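PDB 5Y1A: 35 kDa hemin binding protein from Porphyromonas gingivalis, which probably binds hemin and joins a thioredoxin domain to an immunoglobulin-like beta-sandwich, a type of domain that stabilises cargo proteins during type IX secretion. Local coordinates for residues K86-V91 against N187-I192; E41-E46 against Q100-P105; A145-K150 against G227-K232. One frame throughout, in Å; residues are numbered along the deposited sequence.

Interaction 2 lies within the thioredoxin domain and interaction 3 within one sheet of the beta-sandwich, while interaction 1 joins the two domains. Interactions 1 and 2 share helix 89-102, one at its start and the other at its end; their centres are about 16 Å apart, and Ile-192 N probably donates a 2.8 Å hydrogen bond to Glu-46 OE2 between them. Interaction 3 stands apart, its centre about 28 Å from that of interaction 1 and about 27 Å from that of interaction 2. Along the chain interaction 2 closes before interaction 3 opens, whereas the segments of interaction 1 alternate with those of both; interaction 1 itself holds the loop after strand 179-186 against the thioredoxin helices.

Interaction 1: residues K86-V91 against N187-I192; sequences KKWPRV and NNMKPI
With all three side-chain torsions of Met-189 near 180° (chi1 177°), its chain runs straight out from the loop and carries the terminal methyl to the indole of Trp-88. That ring comes from the opposite direction: chi1 of -66° sets CG anti to the carbonyl carbon, and with chi2 of -83° the six-membered part of the indole comes nearest the loop. CE of Met-189 then lies 3.9 Å from CZ3 and 4.0 Å from CH2 of Trp-88, approaching obliquely, so that the methyl group and not the sulfur makes the contact. Ile-192 adds its own terminal methyl, CD1, which sits 4.1 Å from CZ3 of Trp-88. The same methyl reaches CD of Lys-87, also at 4.1 Å, where the two side chains cross at about a right angle. Lys-87 in turn lays its CG over one face of the neighbouring indole, toward the rim, so its aliphatic part works as a hydrophobic group at the exposed border while Trp-88 and Met-189 are buried. No hydrogen bond spans the two segments; the indole NE1 is satisfied by Asp-238 O. Trp-88 occupies the break between helices 83-87 and 89-102. Ile-84 of the first helix touches both Met-189 and Ile-192, and Leu-209 of strand 207-220 touches Trp-88 and Met-189, which sets the contact between the thioredoxin helices and the edge strand of a sandwich sheet.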
loop_
_atom_site.group_PDB
_atom_site.type_symbol
_atom_site.label_atom_id
_atom_site.label_comp_id
_atom_site.label_asym_id
_atom_site.label_seq_id
_atom_site.Cartn_x
_atom_site.Cartn_y
_atom_site.Cartn_z
ATOM N N LYS A 86 -8.051 -14.101 -3.350
ATOM C CA LYS A 86 -9.500 -14.294 -3.371
ATOM C C LYS A 86 -10.191 -13.070 -2.775
ATOM O O LYS A 86 -11.126 -12.522 -3.371
ATOM C CB LYS A 86 -9.900 -15.526 -2.561
ATOM C CG LYS A 86 -11.377 -15.904 -2.733
ATOM C CD LYS A 86 -11.534 -17.269 -3.387
ATOM C CE LYS A 86 -11.454 -18.379 -2.348
ATOM N NZ LYS A 86 -10.196 -18.318 -1.540
ATOM N N LYS A 87 -9.728 -12.659 -1.594
ATOM C CA LYS A 87 -10.372 -11.585 -0.837
ATOM C C LYS A 87 -10.163 -10.226 -1.522
ATOM O O LYS A 87 -11.074 -9.367 -1.528
ATOM C CB LYS A 87 -9.865 -11.604 0.610
ATOM C CG LYS A 87 -10.522 -10.605 1.508
ATOM C CD LYS A 87 -10.232 -10.925 2.965
ATOM C CE LYS A 87 -10.702 -9.774 3.839
ATOM N NZ LYS A 87 -12.108 -9.974 4.287
ATOM N N TRP A 88 -8.969 -10.045 -2.111
ATOM C CA TRP A 88 -8.630 -8.851 -2.881
ATOM C C TRP A 88 -8.268 -9.245 -4.313
ATOM O O TRP A 88 -7.087 -9.341 -4.662
ATOM C CB TRP A 88 -7.444 -8.106 -2.238
ATOM C CG TRP A 88 -7.793 -7.537 -0.875
ATOM C CD1 TRP A 88 -8.424 -6.368 -0.623
ATOM C CD2 TRP A 88 -7.531 -8.145 0.397
ATOM N NE1 TRP A 88 -8.577 -6.191 0.751
ATOM C CE2 TRP A 88 -8.047 -7.276 1.392
ATOM C CE3 TRP A 88 -6.930 -9.360 0.793
ATOM C CZ2 TRP A 88 -7.944 -7.556 2.766
ATOM C CZ3 TRP A 88 -6.819 -9.639 2.149
ATOM C CH2 TRP A 88 -7.328 -8.741 3.124
ATOM N N PRO A 89 -9.287 -9.472 -5.161
ATOM C CA PRO A 89 -9.025 -9.992 -6.512
ATOM C C PRO A 89 -8.155 -9.098 -7.385
ATOM O O PRO A 89 -7.517 -9.614 -8.302
ATOM C CB PRO A 89 -10.433 -10.141 -7.124
ATOM C CG PRO A 89 -11.375 -10.107 -5.970
ATOM C CD PRO A 89 -10.721 -9.273 -4.903
ATOM N N ARG A 90 -8.058 -7.798 -7.093
ATOM C CA ARG A 90 -7.204 -6.942 -7.923
ATOM C C ARG A 90 -5.725 -7.306 -7.702
ATOM O O ARG A 90 -4.890 -7.043 -8.566
ATOM C CB ARG A 90 -7.459 -5.461 -7.649
ATOM C CG ARG A 90 -8.857 -4.983 -8.126
ATOM C CD ARG A 90 -9.158 -3.518 -7.786
ATOM N NE ARG A 90 -7.993 -2.671 -8.028
ATOM C CZ ARG A 90 -7.609 -2.180 -9.208
ATOM N NH1 ARG A 90 -8.316 -2.407 -10.323
ATOM N NH2 ARG A 90 -6.491 -1.454 -9.258
ATOM N N VAL A 91 -5.422 -7.900 -6.548
ATOM C CA VAL A 91 -4.078 -8.461 -6.297
ATOM C C VAL A 91 -3.784 -9.630 -7.271
ATOM O O VAL A 91 -2.687 -9.720 -7.832
ATOM C CB VAL A 91 -3.859 -8.885 -4.801
ATOM C CG1 VAL A 91 -2.480 -9.546 -4.620
ATOM C CG2 VAL A 91 -4.010 -7.689 -3.834
ATOM N N ASN A 187 1.620 -4.527 6.823
ATOM C CA ASN A 187 2.646 -5.210 7.644
ATOM C C ASN A 187 2.013 -5.878 8.836
ATOM O O ASN A 187 0.845 -5.581 9.160
ATOM C CB ASN A 187 3.715 -4.229 8.096
ATOM C CG ASN A 187 4.372 -3.532 6.923
ATOM O OD1 ASN A 187 4.760 -4.183 5.939
ATOM N ND2 ASN A 187 4.492 -2.205 7.007
ATOM N N ASN A 188 2.782 -6.747 9.507
ATOM C CA ASN A 188 2.275 -7.514 10.657
ATOM C C ASN A 188 0.884 -8.066 10.429
ATOM O O ASN A 188 -0.040 -7.905 11.263
ATOM C CB ASN A 188 2.311 -6.654 11.922
ATOM C CG ASN A 188 3.706 -6.269 12.311
ATOM O OD1 ASN A 188 4.634 -7.061 12.176
ATOM N ND2 ASN A 188 3.869 -5.038 12.800
ATOM N N MET A 189 0.729 -8.743 9.306
ATOM C CA MET A 189 -0.573 -9.148 8.857
ATOM C C MET A 189 -0.832 -10.605 9.165
ATOM O O MET A 189 -0.063 -11.470 8.771
ATOM C CB MET A 189 -0.691 -8.929 7.332
ATOM C CG MET A 189 -2.021 -9.390 6.749
ATOM S SD MET A 189 -2.081 -9.240 4.901
ATOM C CE MET A 189 -3.753 -9.765 4.633
ATOM N N LYS A 190 -1.940 -10.880 9.844
ATOM C CA LYS A 190 -2.338 -12.265 10.070
ATOM C C LYS A 190 -2.730 -12.903 8.732
ATOM O O LYS A 190 -3.544 -12.334 8.002
ATOM C CB LYS A 190 -3.524 -12.356 11.044
ATOM C CG LYS A 190 -3.916 -13.811 11.335
ATOM C CD LYS A 190 -4.885 -13.925 12.523
ATOM C CE LYS A 190 -5.020 -15.380 12.994
ATOM N NZ LYS A 190 -6.296 -15.579 13.787
ATOM N N PRO A 191 -2.134 -14.059 8.393
ATOM C CA PRO A 191 -2.544 -14.745 7.160
ATOM C C PRO A 191 -4.045 -15.052 7.126
ATOM O O PRO A 191 -4.677 -15.190 8.187
ATOM C CB PRO A 191 -1.729 -16.041 7.199
ATOM C CG PRO A 191 -0.495 -15.667 7.959
ATOM C CD PRO A 191 -1.020 -14.769 9.056
ATOM N N ILE A 192 -4.608 -15.135 5.918
ATOM C CA ILE A 192 -6.042 -15.395 5.745
ATOM C C ILE A 192 -6.325 -16.866 6.089
ATOM O O ILE A 192 -7.281 -17.177 6.811
ATOM C CB ILE A 192 -6.530 -15.049 4.300
ATOM C CG1 ILE A 192 -6.445 -13.526 4.020
ATOM C CG2 ILE A 192 -7.922 -15.654 4.023
ATOM C CD1 ILE A 192 -7.167 -12.600 5.024
#

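Interaction 2: residues E41-E46 against Q100-P105; sequences EVFTAE and QTLGIP
Phe-43 and Ile-104 meet through a CH-pi contact that is almost perfectly centred. The CD1 methyl of Ile-104 stands 3.5 Å from the centroid of the Phe-43 ring and only 4° off the ring normal, so all six ring carbons are at nearly the same distance from it. Two torsions of Ile-104 place it there: CG1 is anti to the carbonyl carbon (chi1 -59°), and chi2 of 165° extends the chain onto the ring. The opposite face of the phenyl group is approached from its own strand by Glu-41 O, 3.5 Å above the plane and offset toward the rim. The ring is thus held between a backbone carbonyl and a methyl group.

Ordinary apolar contacts add to this one. The other branch of Ile-104, CG2, packs 3.9 Å from CD2 of Phe-43, while Leu-102 brings CD1 to 4.0 Å from CZ at the far end of the ring, obliquely and with the two side chains at about a right angle. All three residues are buried, and Leu-98 and Phe-107 extend the apolar surroundings of Phe-43.

No hydrogen bond joins the two segments; their polar groups find partners elsewhere. The backbone N of Ile-104 bonds to Asp-99 OD1, which probably helps to hold the chain as it leaves the helix, where Gly-103 takes a positive phi. Glu-41 is paired with Arg-114 in a salt bridge.

Strand 34-44 lies between parallel strand 73-79 and antiparallel strand 109-112, and the end of helix 89-102 packs on it. This is the arrangement of a thioredoxin fold, whose central strand leads here to the CxxC pattern at the start of helix 51-63, a probable redox site that Phe-43 approaches without touching.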
loop_
_atom_site.group_PDB
_atom_site.type_symbol
_atom_site.label_atom_id
_atom_site.label_comp_id
_atom_site.label_asym_id
_atom_site.label_seq_id
_atom_site.Cartn_x
_atom_site.Cartn_y
_atom_site.Cartn_z
ATOM N N GLU A 41 9.504 -6.968 -6.038
ATOM C CA GLU A 41 8.174 -7.611 -6.092
ATOM C C GLU A 41 8.388 -9.098 -5.907
ATOM O O GLU A 41 9.059 -9.733 -6.713
ATOM C CB GLU A 41 7.436 -7.254 -7.411
ATOM C CG GLU A 41 7.062 -5.756 -7.414
ATOM C CD GLU A 41 6.591 -5.266 -8.766
ATOM O OE1 GLU A 41 7.391 -5.377 -9.711
ATOM O OE2 GLU A 41 5.432 -4.786 -8.875
ATOM N N VAL A 42 7.861 -9.628 -4.797
ATOM C CA VAL A 42 8.016 -11.031 -4.449
ATOM C C VAL A 42 6.713 -11.790 -4.664
ATOM O O VAL A 42 5.634 -11.351 -4.239
ATOM C CB VAL A 42 8.402 -11.198 -2.973
ATOM C CG1 VAL A 42 8.719 -12.715 -2.666
ATOM C CG2 VAL A 42 9.554 -10.237 -2.644
ATOM N N PHE A 43 6.830 -12.957 -5.294
ATOM C CA PHE A 43 5.653 -13.748 -5.692
ATOM C C PHE A 43 5.495 -14.946 -4.774
ATOM O O PHE A 43 6.403 -15.757 -4.628
ATOM C CB PHE A 43 5.801 -14.121 -7.175
ATOM C CG PHE A 43 6.166 -12.936 -8.007
ATOM C CD1 PHE A 43 5.318 -11.823 -8.065
ATOM C CD2 PHE A 43 7.392 -12.882 -8.679
ATOM C CE1 PHE A 43 5.717 -10.664 -8.773
ATOM C CE2 PHE A 43 7.780 -11.730 -9.399
ATOM C CZ PHE A 43 6.936 -10.642 -9.455
ATOM N N THR A 44 4.330 -15.031 -4.133
ATOM C CA THR A 44 4.172 -15.894 -2.971
ATOM C C THR A 44 2.725 -16.388 -2.821
ATOM O O THR A 44 1.795 -15.849 -3.443
ATOM C CB THR A 44 4.640 -15.123 -1.693
ATOM O OG1 THR A 44 4.756 -16.020 -0.579
ATOM C CG2 THR A 44 3.666 -13.983 -1.335
ATOM N N ALA A 45 2.534 -17.410 -1.992
ATOM C CA ALA A 45 1.187 -17.868 -1.629
ATOM C C ALA A 45 1.136 -18.520 -0.269
ATOM O O ALA A 45 2.125 -19.099 0.184
ATOM C CB ALA A 45 0.635 -18.811 -2.685
ATOM N N GLU A 46 -0.038 -18.470 0.353
ATOM C CA GLU A 46 -0.217 -19.025 1.702
ATOM C C GLU A 46 -0.095 -20.551 1.740
ATOM O O GLU A 46 0.277 -21.131 2.772
ATOM C CB GLU A 46 -1.537 -18.538 2.286
ATOM C CG GLU A 46 -1.432 -17.057 2.710
ATOM C CD GLU A 46 -2.705 -16.500 3.330
ATOM O OE1 GLU A 46 -3.753 -17.172 3.220
ATOM O OE2 GLU A 46 -2.654 -15.375 3.898
ATOM N N GLN A 100 2.537 -11.951 -17.146
ATOM C CA GLN A 100 2.626 -11.619 -18.568
ATOM C C GLN A 100 3.950 -10.904 -18.909
ATOM O O GLN A 100 4.586 -11.198 -19.927
ATOM C CB GLN A 100 1.421 -10.780 -18.996
ATOM C CG GLN A 100 1.378 -10.512 -20.522
ATOM C CD GLN A 100 1.416 -11.798 -21.363
ATOM O OE1 GLN A 100 0.679 -12.758 -21.088
ATOM N NE2 GLN A 100 2.270 -11.816 -22.399
ATOM N N THR A 101 4.383 -10.007 -18.041
ATOM C CA THR A 101 5.581 -9.223 -18.262
ATOM C C THR A 101 6.888 -9.971 -18.007
ATOM O O THR A 101 7.843 -9.897 -18.819
ATOM C CB THR A 101 5.497 -7.927 -17.390
ATOM O OG1 THR A 101 4.364 -7.183 -17.833
ATOM C CG2 THR A 101 6.771 -7.054 -17.520
ATOM N N LEU A 102 6.926 -10.713 -16.909
ATOM C CA LEU A 102 8.185 -11.270 -16.414
ATOM C C LEU A 102 8.352 -12.785 -16.602
ATOM O O LEU A 102 9.495 -13.298 -16.680
ATOM C CB LEU A 102 8.352 -10.917 -14.926
ATOM C CG LEU A 102 8.337 -9.436 -14.566
ATOM C CD1 LEU A 102 8.155 -9.331 -13.046
ATOM C CD2 LEU A 102 9.671 -8.805 -14.985
ATOM N N GLY A 103 7.226 -13.497 -16.679
ATOM C CA GLY A 103 7.252 -14.953 -16.820
ATOM C C GLY A 103 7.637 -15.577 -15.478
ATOM O O GLY A 103 8.777 -15.992 -15.292
ATOM N N ILE A 104 6.668 -15.648 -14.570
ATOM C CA ILE A 104 6.870 -16.133 -13.188
ATOM C C ILE A 104 6.578 -17.627 -13.138
ATOM O O ILE A 104 5.431 -18.032 -13.208
ATOM C CB ILE A 104 5.922 -15.363 -12.212
ATOM C CG1 ILE A 104 6.238 -13.863 -12.315
ATOM C CG2 ILE A 104 6.071 -15.892 -10.748
ATOM C CD1 ILE A 104 5.182 -12.923 -11.708
ATOM N N PRO A 105 7.633 -18.441 -13.000
ATOM C CA PRO A 105 7.518 -19.894 -13.205
ATOM C C PRO A 105 7.016 -20.694 -11.990
ATOM O O PRO A 105 6.562 -21.818 -12.156
ATOM C CB PRO A 105 8.955 -20.297 -13.533
ATOM C CG PRO A 105 9.821 -19.326 -12.751
ATOM C CD PRO A 105 9.024 -18.018 -12.708
#

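Interaction 3: residues A145-K150 against G227-K232; sequences AEVNLK and GSFTIK
Phe-229 reaches from its strand to Val-147 two strands away, across the intervening strand 161-169, with which both segments pair; its backbone partner there is Gly-167. Chi1 of 65° places the phenyl group between the backbone N and the carbonyl carbon, and the end of the ring comes close to strand 145-153. At its tip, CZ lies 4.0 Å from CB of Val-147, which meets the ring edge near its plane, and 4.1 Å from the CG2 branch. The same CZ lies 3.6 Å from the backbone O of Glu-146, in an oblique approach. This is the close part of the contact, and it is buried: Val-251 of strand 245-252, in the other sheet of the sandwich, touches both Val-147 and Phe-229, while Leu-221 and Ile-223 also pack on the ring.

On the other face of the sheet the two segments are much looser. The side chains of Glu-146 and Asn-148, which alternate with that of Val-147, make no contact with the second segment and are hydrogen-bonded to each other. ND2 of Asn-148 donates to OE1 of Glu-146 at 3.0 Å, a fairly straight bond (161°) that meets the carboxylate from above its plane.

The chemistry is therefore divided between the faces: apolar groups and a ring edge fill the interior between the sheets, and polar pairing within one strand belongs to the outer surface, as expected of a beta-sandwich.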
loop_
_atom_site.group_PDB
_atom_site.type_symbol
_atom_site.label_atom_id
_atom_site.label_comp_id
_atom_site.label_asym_id
_atom_site.label_seq_id
_atom_site.Cartn_x
_atom_site.Cartn_y
_atom_site.Cartn_z
ATOM N N ALA A 145 14.525 9.699 -12.363
ATOM C CA ALA A 145 13.224 10.162 -11.862
ATOM C C ALA A 145 13.224 10.111 -10.354
ATOM O O ALA A 145 14.071 9.438 -9.742
ATOM C CB ALA A 145 12.073 9.316 -12.443
ATOM N N GLU A 146 12.280 10.835 -9.752
ATOM C CA GLU A 146 12.096 10.807 -8.310
ATOM C C GLU A 146 10.603 10.928 -8.062
ATOM O O GLU A 146 9.879 11.573 -8.844
ATOM C CB GLU A 146 12.868 11.965 -7.661
ATOM C CG GLU A 146 12.548 12.287 -6.224
ATOM C CD GLU A 146 13.222 13.577 -5.800
ATOM O OE1 GLU A 146 12.566 14.651 -5.854
ATOM O OE2 GLU A 146 14.418 13.502 -5.440
ATOM N N VAL A 147 10.146 10.296 -6.986
ATOM C CA VAL A 147 8.755 10.449 -6.573
ATOM C C VAL A 147 8.675 10.555 -5.064
ATOM O O VAL A 147 9.262 9.735 -4.329
ATOM C CB VAL A 147 7.808 9.360 -7.163
ATOM C CG1 VAL A 147 8.282 7.962 -6.816
ATOM C CG2 VAL A 147 6.357 9.601 -6.712
ATOM N N ASN A 148 7.971 11.596 -4.640
ATOM C CA ASN A 148 7.794 11.959 -3.238
ATOM C C ASN A 148 6.324 11.781 -2.894
ATOM O O ASN A 148 5.453 12.033 -3.730
ATOM C CB ASN A 148 8.212 13.417 -3.029
ATOM C CG ASN A 148 9.674 13.658 -3.393
ATOM O OD1 ASN A 148 10.580 13.058 -2.804
ATOM N ND2 ASN A 148 9.897 14.498 -4.391
ATOM N N LEU A 149 6.060 11.389 -1.649
ATOM C CA LEU A 149 4.705 11.076 -1.212
ATOM C C LEU A 149 4.308 11.933 -0.025
ATOM O O LEU A 149 5.086 12.090 0.945
ATOM C CB LEU A 149 4.637 9.605 -0.786
ATOM C CG LEU A 149 4.582 8.495 -1.828
ATOM C CD1 LEU A 149 5.872 8.417 -2.681
ATOM C CD2 LEU A 149 4.346 7.196 -1.093
ATOM N N LYS A 150 3.112 12.509 -0.121
ATOM C CA LYS A 150 2.472 13.154 1.019
ATOM C C LYS A 150 1.147 12.444 1.236
ATOM O O LYS A 150 0.250 12.486 0.380
ATOM C CB LYS A 150 2.301 14.667 0.803
ATOM C CG LYS A 150 1.447 15.370 1.879
ATOM C CD LYS A 150 1.991 15.187 3.296
ATOM C CE LYS A 150 0.941 15.694 4.320
ATOM N NZ LYS A 150 1.467 15.815 5.710
ATOM N N GLY A 227 9.820 18.789 -16.407
ATOM C CA GLY A 227 9.920 17.411 -15.921
ATOM C C GLY A 227 9.039 17.021 -14.735
ATOM O O GLY A 227 9.111 15.890 -14.270
ATOM N N SER A 228 8.218 17.945 -14.240
ATOM C CA SER A 228 7.489 17.697 -12.991
ATOM C C SER A 228 6.174 16.985 -13.268
ATOM O O SER A 228 5.653 17.045 -14.382
ATOM C CB SER A 228 7.218 19.007 -12.236
ATOM O OG SER A 228 6.399 19.872 -13.001
ATOM N N PHE A 229 5.642 16.331 -12.236
ATOM C CA PHE A 229 4.309 15.704 -12.286
ATOM C C PHE A 229 3.678 15.671 -10.894
ATOM O O PHE A 229 4.375 15.712 -9.881
ATOM C CB PHE A 229 4.381 14.285 -12.841
ATOM C CG PHE A 229 5.168 13.320 -11.959
ATOM C CD1 PHE A 229 4.539 12.649 -10.902
ATOM C CD2 PHE A 229 6.537 13.089 -12.194
ATOM C CE1 PHE A 229 5.253 11.747 -10.089
ATOM C CE2 PHE A 229 7.258 12.199 -11.404
ATOM C CZ PHE A 229 6.612 11.532 -10.328
ATOM N N THR A 230 2.349 15.566 -10.877
ATOM C CA THR A 230 1.576 15.431 -9.646
ATOM C C THR A 230 0.403 14.506 -9.925
ATOM O O THR A 230 -0.307 14.701 -10.915
ATOM C CB THR A 230 1.009 16.788 -9.144
ATOM O OG1 THR A 230 2.076 17.710 -8.912
ATOM C CG2 THR A 230 0.249 16.601 -7.823
ATOM N N ILE A 231 0.229 13.491 -9.074
ATOM C CA ILE A 231 -0.946 12.609 -9.122
ATOM C C ILE A 231 -1.497 12.566 -7.702
ATOM O O ILE A 231 -0.726 12.378 -6.766
ATOM C CB ILE A 231 -0.580 11.153 -9.588
ATOM C CG1 ILE A 231 -0.313 11.157 -11.103
ATOM C CG2 ILE A 231 -1.696 10.140 -9.209
ATOM C CD1 ILE A 231 -0.325 9.789 -11.779
ATOM N N LYS A 232 -2.811 12.742 -7.545
ATOM C CA LYS A 232 -3.431 12.652 -6.227
ATOM C C LYS A 232 -4.471 11.529 -6.230
ATOM O O LYS A 232 -5.294 11.426 -7.157
ATOM C CB LYS A 232 -4.082 13.991 -5.795
ATOM C CG LYS A 232 -4.699 13.922 -4.383
ATOM C CD LYS A 232 -5.272 15.284 -3.904
ATOM C CE LYS A 232 -5.577 15.259 -2.412
ATOM N NZ LYS A 232 -6.644 16.263 -2.054
#